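Local coordinates for protein maquette-3 (Escherichia coli, PDB 6Z0C) that is a designed, single-chain four-helix bundle, probably made to test buried charged networks and ion pairs within a hydrophobic core, with no natural function known, at residues V183-L186 with Q187-G190; R108-F111 with Q112-Q116; E5-Q8 with E9-L13; T92-E95 with L96-L99. All blocks are in the same frame, centred on the assembly; numbering follows the deposited sequence.

How the contacts relate
The four contacts lie one on each helix of the four-helix bundle, all toward the same end. Along the chain contact 3 comes first, on helix 4-48, then contact 4 on helix 52-99, contact 2 on helix 105-144 and contact 1 on helix 152-194. Their centres are about 11 to 17 Å apart. Contacts 1 and 4 do not touch, their nearest atoms being about 5 Å apart. Every other pair packs together. Phe-111 of contact 2 meets Phe-10 of contact 3, and Thr-189 of contact 1 probably hydrogen-bonds Glu-9 of contact 3. This end of the bundle combines apolar packing in the core with a polar link between helices.

Contact 1: residues V183-L186 with Q187-G190; sequences VQKL and QQTG
Thr-189 turns its hydroxyl back onto the carbonyl of Lys-185, one turn earlier in the same helix. OG1 of Thr-189 lies 3.1 Å from O of Lys-185. The hydroxyl sits beside its own backbone N (chi1 -58°), which brings it to this carbonyl. Its proton also has OE1 of Glu-9 within reach, on helix 4-48, and that oxygen is the stronger polar partner.

The backbone bonds are those of a regular alpha helix. N of Thr-189 donates to O of Lys-185 at 2.9 Å, and N of Gly-190 donates to O of Leu-186 at 2.7 Å. Gln-187 and Gln-188 bond in the same way to Val-183 and Gln-184.

This stretch belongs to helix 152-194 of the four-helix bundle. Val-183 and Leu-186 face helix 4-48 at Phe-17, and Leu-186 also packs on Leu-13.

The remaining touches are side chain against backbone. CG of Gln-187 rests 3.3 Å from O of Val-183, its chain bends at chi2, and the side chain packs on Ala-115 of helix 105-144. Gln-188 stays extended beyond CG. Its CG lies 3.4 Å from O of Gln-184, and its OE1 comes 3.8 Å from CA of Lys-185.

Contact 2: residues R108-F111 with Q112-Q116; sequences RQKF and QQLAQ
One turn of helix 105-144 joins Arg-108 to Gln-112 through an i to i+4 side-chain hydrogen bond. NH1 of Arg-108 donates to OE1 of Gln-112 over 3.2 Å, with an N-H...O angle of 152°. The oxygen lies at the edge of the guanidinium, in its plane. Seen from the amide, the donor stands tilted from the carbonyl plane, and the two flat groups are turned 78° against each other. The arginine chain is extended to CD and then bends at chi3 (56°), which folds the guanidinium back toward the glutamine. The same OE1 also lies 3.4 Å from CG of Arg-108, so the arginine meets it with its aliphatic part as well as its charged end. With Gln-112 replaced by an alanine, the Arg-108 guanidinium is likely to lack this acceptor and be freer to turn.

The helix is one of four in the bundle. Phe-111 is buried in the core, where its ring makes an edge-to-face contact with Trp-194 of helix 152-194. Arg-108 and Gln-112 also touch Trp-194. Leu-114 faces helix 52-99 at Glu-88 and Thr-92.

Lys-110 reaches along the helix to Leu-114. Its CE lies 4.1 Å from CD1 of Leu-114, an aliphatic contact made by the methylene chain. Gln-113 lays its amide over the preceding turn. Its CG sits 3.2 Å from O of Gln-109, and its NE2 lies 3.9 Å from CB of Gln-109. The backbone continues the regular pattern, with N of Ala-115 bonded to O of Phe-111 at 3.0 Å.

Contact 3: residues E5-Q8 with E9-L13; sequences ELRQ and EFQQL
Arg-7 and Gln-11 meet one turn apart near the start of helix 4-48, the first helix of the four-helix bundle. CG of Gln-11 comes over one face of the Arg-7 guanidinium, 3.7 Å from NH2. The amide carbon CD of Gln-11 lies over that same face, displaced toward the rim. The guanidinium and amide planes are 56° apart, so the two groups do not stack flat. Arg-7 has CG anti to its backbone N and stays extended as far as NE, which carries the guanidinium along the helix to Gln-11.

Gln-8 and Gln-12 form a second pair. Their amide planes are 30° apart. NE2 of Gln-8 lies 3.6 Å from OE1 of Gln-12, an approach only.

CD1 of Leu-6 lies 4.2 Å from OE1 of Glu-9, a loose approach. That oxygen has its stronger partner on helix 152-194, where it forms a salt bridge with NZ of Lys-192, an ion pair between helices consistent with the charged networks of the design.

Helix 52-99 flanks the first pair: Trp-97 packs on Arg-7 and Gln-11, and OE1 of Gln-11 accepts a hydrogen bond from NE2 of Gln-90.

The backbone beneath is regular. N of Phe-10 bonds to O of Leu-6 at 3.0 Å, and N of Gln-11 bonds to O of Arg-7 at 2.9 Å. In the second pair, the bend of Gln-8 at chi2 (58°) brings its NE2 to 3.3 Å from CG of Gln-12.

Contact 4: residues T92-E95 with L96-L99; sequences TGQE and LWQL
The backbone is helical to its end, with N of Trp-97 bonded to O of Gly-93 at 3.3 Å and N of Leu-99 to O of Glu-95 at 3.0 Å, while N of Leu-96 also makes a weak bond to O of Gly-93. The indole of Trp-97 folds back over this turn. Its CG stands between the backbone N and the carbonyl carbon (chi1 67°), and the ring lies with one face on the backbone. CA of Gln-94 makes a CH-pi contact 3.5 Å from the centroid of the six-membered ring, nearly along its normal. O of Gly-93 approaches CE3 at 3.2 Å, over the same face. A serine in place of Trp-97 has no ring to lay here, which would probably leave the backbone of Gly-93 and Gln-94 uncovered and open a gap toward helix 4-48.

Gln-94 and Gln-98 run side by side, with amide planes 18° apart. CG of Gln-94 lies 3.6 Å from NE2 of Gln-98. Glu-95 and Leu-99 also run side by side.

On helix 52-99, the indole lies toward helix 4-48. Thr-92 packs on Phe-111 of helix 105-144, and Leu-96 meets Leu-193 and Trp-194 of helix 152-194.

Contact 1: residues V183-L186 with Q187-G190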
loop_
_atom_site.group_PDB
_atom_site.type_symbol
_atom_site.label_atom_id
_atom_site.label_comp_id
_atom_site.label_asym_id
_atom_site.label_seq_id
_atom_site.Cartn_x
_atom_site.Cartn_y
_atom_site.Cartn_z
ATOM N N VAL A 183 3.729 7.864 10.505
ATOM C CA VAL A 183 4.922 8.681 10.125
ATOM C C VAL A 183 4.862 10.004 10.895
ATOM O O VAL A 183 5.889 10.407 11.455
ATOM C CB VAL A 183 5.017 8.925 8.607
ATOM C CG1 VAL A 183 6.003 10.043 8.280
ATOM C CG2 VAL A 183 5.386 7.657 7.859
ATOM N N GLN A 184 3.700 10.660 10.914
ATOM C CA GLN A 184 3.509 11.959 11.614
ATOM C C GLN A 184 3.712 11.769 13.123
ATOM O O GLN A 184 4.401 12.612 13.725
ATOM C CB GLN A 184 2.137 12.549 11.290
ATOM C CG GLN A 184 1.997 12.989 9.842
ATOM C CD GLN A 184 3.106 13.916 9.404
ATOM O OE1 GLN A 184 3.544 14.790 10.149
ATOM N NE2 GLN A 184 3.578 13.723 8.185
ATOM N N LYS A 185 3.144 10.711 13.711
ATOM C CA LYS A 185 3.308 10.400 15.158
ATOM C C LYS A 185 4.790 10.158 15.471
ATOM O O LYS A 185 5.260 10.659 16.506
ATOM C CB LYS A 185 2.474 9.186 15.568
ATOM C CG LYS A 185 0.970 9.398 15.508
ATOM C CD LYS A 185 0.188 8.250 16.109
ATOM C CE LYS A 185 -1.306 8.492 16.126
ATOM N NZ LYS A 185 -1.662 9.673 16.946
ATOM N N LEU A 186 5.502 9.418 14.616
ATOM C CA LEU A 186 6.949 9.141 14.815
ATOM C C LEU A 186 7.732 10.462 14.755
ATOM O O LEU A 186 8.625 10.638 15.593
ATOM C CB LEU A 186 7.429 8.122 13.777
ATOM C CG LEU A 186 7.081 6.671 14.110
ATOM C CD1 LEU A 186 7.251 5.768 12.899
ATOM C CD2 LEU A 186 7.923 6.165 15.269
ATOM N N GLN A 187 7.381 11.366 13.834
ATOM C CA GLN A 187 8.013 12.711 13.706
ATOM C C GLN A 187 7.739 13.532 14.976
ATOM O O GLN A 187 8.652 14.250 15.416
ATOM C CB GLN A 187 7.504 13.441 12.459
ATOM C CG GLN A 187 8.052 12.888 11.149
ATOM C CD GLN A 187 9.276 13.621 10.654
ATOM O OE1 GLN A 187 10.134 14.050 11.427
ATOM N NE2 GLN A 187 9.373 13.761 9.344
ATOM N N GLN A 188 6.528 13.441 15.537
ATOM C CA GLN A 188 6.140 14.138 16.796
ATOM C C GLN A 188 6.947 13.564 17.970
ATOM O O GLN A 188 7.458 14.358 18.784
ATOM C CB GLN A 188 4.639 14.009 17.057
ATOM C CG GLN A 188 3.791 14.900 16.162
ATOM C CD GLN A 188 2.314 14.698 16.386
ATOM O OE1 GLN A 188 1.858 13.599 16.689
ATOM N NE2 GLN A 188 1.550 15.768 16.235
ATOM N N THR A 189 7.055 12.236 18.064
ATOM C CA THR A 189 7.815 11.543 19.137
ATOM C C THR A 189 9.306 11.835 18.941
ATOM O O THR A 189 9.991 12.087 19.951
ATOM C CB THR A 189 7.506 10.042 19.178
ATOM O OG1 THR A 189 6.098 9.902 19.381
ATOM C CG2 THR A 189 8.245 9.322 20.280
ATOM N N GLY A 190 9.777 11.811 17.691
ATOM C CA GLY A 190 11.153 12.193 17.319
ATOM C C GLY A 190 11.504 13.566 17.863
ATOM O O GLY A 190 12.534 13.694 18.536
#

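Contact 2: residues R108-F111 with Q112-Q116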
loop_
_atom_site.group_PDB
_atom_site.type_symbol
_atom_site.label_atom_id
_atom_site.label_comp_id
_atom_site.label_asym_id
_atom_site.label_seq_id
_atom_site.Cartn_x
_atom_site.Cartn_y
_atom_site.Cartn_z
ATOM N N ARG A 108 19.050 14.236 14.621
ATOM C CA ARG A 108 17.781 14.834 14.133
ATOM C C ARG A 108 17.755 14.767 12.602
ATOM O O ARG A 108 16.738 14.327 12.061
ATOM C CB ARG A 108 17.623 16.280 14.611
ATOM C CG ARG A 108 16.447 17.010 13.973
ATOM C CD ARG A 108 16.314 18.456 14.413
ATOM N NE ARG A 108 17.522 19.238 14.180
ATOM C CZ ARG A 108 17.964 19.645 12.989
ATOM N NH1 ARG A 108 17.306 19.346 11.881
ATOM N NH2 ARG A 108 19.075 20.357 12.914
ATOM N N GLN A 109 18.832 15.196 11.938
ATOM C CA GLN A 109 18.901 15.274 10.451
ATOM C C GLN A 109 18.665 13.874 9.871
ATOM O O GLN A 109 17.808 13.742 8.972
ATOM C CB GLN A 109 20.227 15.879 9.988
ATOM C CG GLN A 109 20.273 17.395 10.123
ATOM C CD GLN A 109 21.643 17.968 9.858
ATOM O OE1 GLN A 109 22.572 17.262 9.479
ATOM N NE2 GLN A 109 21.779 19.268 10.057
ATOM N N LYS A 110 19.375 12.865 10.387
ATOM C CA LYS A 110 19.265 11.457 9.919
ATOM C C LYS A 110 17.831 10.961 10.138
ATOM O O LYS A 110 17.260 10.361 9.204
ATOM C CB LYS A 110 20.281 10.566 10.641
ATOM C CG LYS A 110 20.320 9.120 10.168
ATOM C CD LYS A 110 20.504 8.972 8.674
ATOM C CE LYS A 110 20.797 7.549 8.248
ATOM N NZ LYS A 110 20.656 7.382 6.783
ATOM N N PHE A 111 17.267 11.218 11.321
ATOM C CA PHE A 111 15.889 10.809 11.705
ATOM C C PHE A 111 14.873 11.406 10.723
ATOM O O PHE A 111 13.984 10.678 10.248
ATOM C CB PHE A 111 15.585 11.236 13.141
ATOM C CG PHE A 111 14.289 10.708 13.698
ATOM C CD1 PHE A 111 13.069 11.211 13.265
ATOM C CD2 PHE A 111 14.288 9.726 14.675
ATOM C CE1 PHE A 111 11.881 10.733 13.791
ATOM C CE2 PHE A 111 13.096 9.248 15.197
ATOM C CZ PHE A 111 11.895 9.758 14.760
ATOM N N GLN A 112 14.995 12.702 10.434
ATOM C CA GLN A 112 14.033 13.448 9.581
ATOM C C GLN A 112 14.188 13.003 8.122
ATOM O O GLN A 112 13.154 12.860 7.443
ATOM C CB GLN A 112 14.222 14.949 9.782
ATOM C CG GLN A 112 13.751 15.413 11.149
ATOM C CD GLN A 112 13.836 16.911 11.304
ATOM O OE1 GLN A 112 14.855 17.529 11.004
ATOM N NE2 GLN A 112 12.755 17.502 11.782
ATOM N N GLN A 113 15.420 12.761 7.670
ATOM C CA GLN A 113 15.717 12.231 6.310
ATOM C C GLN A 113 15.044 10.864 6.133
ATOM O O GLN A 113 14.428 10.644 5.076
ATOM C CB GLN A 113 17.227 12.126 6.083
ATOM C CG GLN A 113 17.901 13.466 5.815
ATOM C CD GLN A 113 19.397 13.392 6.007
ATOM O OE1 GLN A 113 20.002 12.325 5.913
ATOM N NE2 GLN A 113 20.008 14.535 6.281
ATOM N N LEU A 114 15.148 9.978 7.126
ATOM C CA LEU A 114 14.531 8.625 7.063
ATOM C C LEU A 114 13.002 8.756 7.057
ATOM O O LEU A 114 12.362 8.131 6.199
ATOM C CB LEU A 114 15.021 7.782 8.241
ATOM C CG LEU A 114 16.457 7.276 8.108
ATOM C CD1 LEU A 114 16.969 6.748 9.436
ATOM C CD2 LEU A 114 16.559 6.210 7.025
ATOM N N ALA A 115 12.437 9.550 7.968
ATOM C CA ALA A 115 10.973 9.731 8.098
ATOM C C ALA A 115 10.403 10.329 6.802
ATOM O O ALA A 115 9.293 9.922 6.412
ATOM C CB ALA A 115 10.653 10.575 9.303
ATOM N N GLN A 116 11.136 11.240 6.149
ATOM C CA GLN A 116 10.708 11.874 4.870
ATOM C C GLN A 116 10.762 10.851 3.728
ATOM O O GLN A 116 9.837 10.862 2.891
ATOM C CB GLN A 116 11.554 13.108 4.547
ATOM C CG GLN A 116 11.020 14.383 5.184
ATOM C CD GLN A 116 9.661 14.777 4.650
ATOM O OE1 GLN A 116 9.359 14.612 3.468
ATOM N NE2 GLN A 116 8.823 15.302 5.527
#

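Contact 3: residues E5-Q8 with E9-L13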
loop_
_atom_site.group_PDB
_atom_site.type_symbol
_atom_site.label_atom_id
_atom_site.label_comp_id
_atom_site.label_asym_id
_atom_site.label_seq_id
_atom_site.Cartn_x
_atom_site.Cartn_y
_atom_site.Cartn_z
ATOM N N GLU A 5 8.855 6.505 29.506
ATOM C CA GLU A 5 7.549 6.746 28.835
ATOM C C GLU A 5 7.792 7.162 27.379
ATOM O O GLU A 5 7.046 6.686 26.501
ATOM C CB GLU A 5 6.732 7.806 29.580
ATOM C CG GLU A 5 6.139 7.318 30.893
ATOM C CD GLU A 5 7.067 7.333 32.099
ATOM O OE1 GLU A 5 8.211 7.825 31.972
ATOM O OE2 GLU A 5 6.643 6.849 33.169
ATOM N N LEU A 6 8.793 8.010 27.121
ATOM C CA LEU A 6 9.076 8.524 25.753
ATOM C C LEU A 6 9.703 7.413 24.903
ATOM O O LEU A 6 9.272 7.241 23.749
ATOM C CB LEU A 6 9.980 9.756 25.830
ATOM C CG LEU A 6 10.281 10.427 24.491
ATOM C CD1 LEU A 6 9.000 10.809 23.757
ATOM C CD2 LEU A 6 11.169 11.645 24.690
ATOM N N ARG A 7 10.676 6.675 25.444
ATOM C CA ARG A 7 11.276 5.510 24.745
ATOM C C ARG A 7 10.152 4.532 24.367
ATOM O O ARG A 7 10.110 4.106 23.198
ATOM C CB ARG A 7 12.339 4.830 25.614
ATOM C CG ARG A 7 12.990 3.629 24.945
ATOM C CD ARG A 7 13.849 2.802 25.883
ATOM N NE ARG A 7 14.428 1.670 25.168
ATOM C CZ ARG A 7 13.776 0.557 24.837
ATOM N NH1 ARG A 7 14.401 -0.397 24.171
ATOM N NH2 ARG A 7 12.507 0.394 25.167
ATOM N N GLN A 8 9.280 4.195 25.323
ATOM C CA GLN A 8 8.158 3.231 25.144
ATOM C C GLN A 8 7.178 3.756 24.086
ATOM O O GLN A 8 6.692 2.944 23.275
ATOM C CB GLN A 8 7.449 2.986 26.479
ATOM C CG GLN A 8 6.254 2.040 26.392
ATOM C CD GLN A 8 6.606 0.680 25.842
ATOM O OE1 GLN A 8 7.772 0.336 25.669
ATOM N NE2 GLN A 8 5.586 -0.117 25.560
ATOM N N GLU A 9 6.888 5.059 24.108
ATOM C CA GLU A 9 6.010 5.729 23.114
ATOM C C GLU A 9 6.585 5.487 21.714
ATOM O O GLU A 9 5.826 5.056 20.832
ATOM C CB GLU A 9 5.896 7.218 23.439
ATOM C CG GLU A 9 5.008 7.999 22.491
ATOM C CD GLU A 9 4.811 9.439 22.931
ATOM O OE1 GLU A 9 5.160 10.350 22.158
ATOM O OE2 GLU A 9 4.330 9.642 24.058
ATOM N N PHE A 10 7.889 5.727 21.536
ATOM C CA PHE A 10 8.611 5.541 20.252
ATOM C C PHE A 10 8.558 4.069 19.820
ATOM O O PHE A 10 8.182 3.777 18.661
ATOM C CB PHE A 10 10.058 6.016 20.376
ATOM C CG PHE A 10 10.839 5.879 19.099
ATOM C CD1 PHE A 10 10.677 6.796 18.073
ATOM C CD2 PHE A 10 11.706 4.815 18.911
ATOM C CE1 PHE A 10 11.381 6.660 16.888
ATOM C CE2 PHE A 10 12.413 4.686 17.728
ATOM C CZ PHE A 10 12.256 5.610 16.721
ATOM N N GLN A 11 8.934 3.167 20.727
ATOM C CA GLN A 11 9.041 1.708 20.450
ATOM C C GLN A 11 7.663 1.158 20.064
ATOM O O GLN A 11 7.611 0.354 19.122
ATOM C CB GLN A 11 9.644 0.986 21.656
ATOM C CG GLN A 11 11.123 1.291 21.851
ATOM C CD GLN A 11 11.967 0.701 20.749
ATOM O OE1 GLN A 11 12.328 1.373 19.786
ATOM N NE2 GLN A 11 12.262 -0.582 20.871
ATOM N N GLN A 12 6.597 1.600 20.743
ATOM C CA GLN A 12 5.194 1.191 20.458
ATOM C C GLN A 12 4.823 1.590 19.022
ATOM O O GLN A 12 4.209 0.759 18.322
ATOM C CB GLN A 12 4.229 1.801 21.479
ATOM C CG GLN A 12 4.115 0.994 22.765
ATOM C CD GLN A 12 3.195 -0.197 22.635
ATOM O OE1 GLN A 12 3.600 -1.341 22.832
ATOM N NE2 GLN A 12 1.939 0.063 22.309
ATOM N N LEU A 13 5.197 2.799 18.594
ATOM C CA LEU A 13 4.906 3.320 17.230
ATOM C C LEU A 13 5.688 2.506 16.197
ATOM O O LEU A 13 5.103 2.180 15.161
ATOM C CB LEU A 13 5.267 4.806 17.135
ATOM C CG LEU A 13 4.372 5.764 17.917
ATOM C CD1 LEU A 13 4.928 7.174 17.846
ATOM C CD2 LEU A 13 2.936 5.725 17.415
#

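Contact 4: residues T92-E95 with L96-L99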
loop_
_atom_site.group_PDB
_atom_site.type_symbol
_atom_site.label_atom_id
_atom_site.label_comp_id
_atom_site.label_asym_id
_atom_site.label_seq_id
_atom_site.Cartn_x
_atom_site.Cartn_y
_atom_site.Cartn_z
ATOM N N THR A 92 17.979 5.074 14.856
ATOM C CA THR A 92 18.249 6.526 15.025
ATOM C C THR A 92 17.555 7.024 16.298
ATOM O O THR A 92 18.186 7.797 17.046
ATOM C CB THR A 92 17.857 7.299 13.763
ATOM O OG1 THR A 92 18.575 6.699 12.686
ATOM C CG2 THR A 92 18.183 8.773 13.844
ATOM N N GLY A 93 16.313 6.595 16.544
ATOM C CA GLY A 93 15.603 6.858 17.811
ATOM C C GLY A 93 16.423 6.379 18.998
ATOM O O GLY A 93 16.592 7.146 19.964
ATOM N N GLN A 94 16.935 5.152 18.914
ATOM C CA GLN A 94 17.748 4.515 19.982
ATOM C C GLN A 94 18.992 5.368 20.259
ATOM O O GLN A 94 19.318 5.547 21.443
ATOM C CB GLN A 94 18.104 3.086 19.578
ATOM C CG GLN A 94 18.846 2.311 20.655
ATOM C CD GLN A 94 18.831 0.835 20.344
ATOM O OE1 GLN A 94 17.789 0.183 20.377
ATOM N NE2 GLN A 94 19.992 0.307 20.016
ATOM N N GLU A 95 19.650 5.878 19.212
ATOM C CA GLU A 95 20.828 6.776 19.340
ATOM C C GLU A 95 20.439 7.979 20.202
ATOM O O GLU A 95 21.232 8.356 21.083
ATOM C CB GLU A 95 21.336 7.249 17.976
ATOM C CG GLU A 95 22.118 6.200 17.218
ATOM C CD GLU A 95 23.384 5.739 17.917
ATOM O OE1 GLU A 95 24.385 6.479 17.876
ATOM O OE2 GLU A 95 23.356 4.655 18.530
ATOM N N LEU A 96 19.250 8.540 19.965
ATOM C CA LEU A 96 18.776 9.776 20.639
ATOM C C LEU A 96 18.642 9.542 22.152
ATOM O O LEU A 96 19.123 10.405 22.900
ATOM C CB LEU A 96 17.461 10.248 20.006
ATOM C CG LEU A 96 17.615 11.057 18.717
ATOM C CD1 LEU A 96 16.292 11.149 17.970
ATOM C CD2 LEU A 96 18.164 12.448 19.009
ATOM N N TRP A 97 18.038 8.438 22.614
ATOM C CA TRP A 97 17.865 8.237 24.082
ATOM C C TRP A 97 19.153 7.703 24.721
ATOM O O TRP A 97 19.372 8.009 25.902
ATOM C CB TRP A 97 16.631 7.405 24.450
ATOM C CG TRP A 97 16.636 5.962 24.059
ATOM C CD1 TRP A 97 17.393 4.958 24.588
ATOM C CD2 TRP A 97 15.765 5.343 23.098
ATOM N NE1 TRP A 97 17.075 3.765 23.998
ATOM C CE2 TRP A 97 16.081 3.967 23.083
ATOM C CE3 TRP A 97 14.761 5.815 22.246
ATOM C CZ2 TRP A 97 15.434 3.066 22.239
ATOM C CZ3 TRP A 97 14.125 4.924 21.411
ATOM C CH2 TRP A 97 14.457 3.569 21.411
ATOM N N GLN A 98 19.989 6.968 23.986
ATOM C CA GLN A 98 21.264 6.433 24.539
ATOM C C GLN A 98 22.245 7.587 24.767
ATOM O O GLN A 98 22.907 7.604 25.823
ATOM C CB GLN A 98 21.861 5.361 23.626
ATOM C CG GLN A 98 21.141 4.021 23.721
ATOM C CD GLN A 98 21.931 2.897 23.097
ATOM O OE1 GLN A 98 23.014 3.110 22.561
ATOM N NE2 GLN A 98 21.396 1.684 23.167
ATOM N N LEU A 99 22.322 8.528 23.825
ATOM C CA LEU A 99 23.305 9.642 23.870
ATOM C C LEU A 99 22.743 10.803 24.695
ATOM O O LEU A 99 23.554 11.523 25.316
ATOM C CB LEU A 99 23.651 10.068 22.442
ATOM C CG LEU A 99 24.580 9.106 21.702
ATOM C CD1 LEU A 99 24.695 9.480 20.234
ATOM C CD2 LEU A 99 25.953 9.078 22.356
#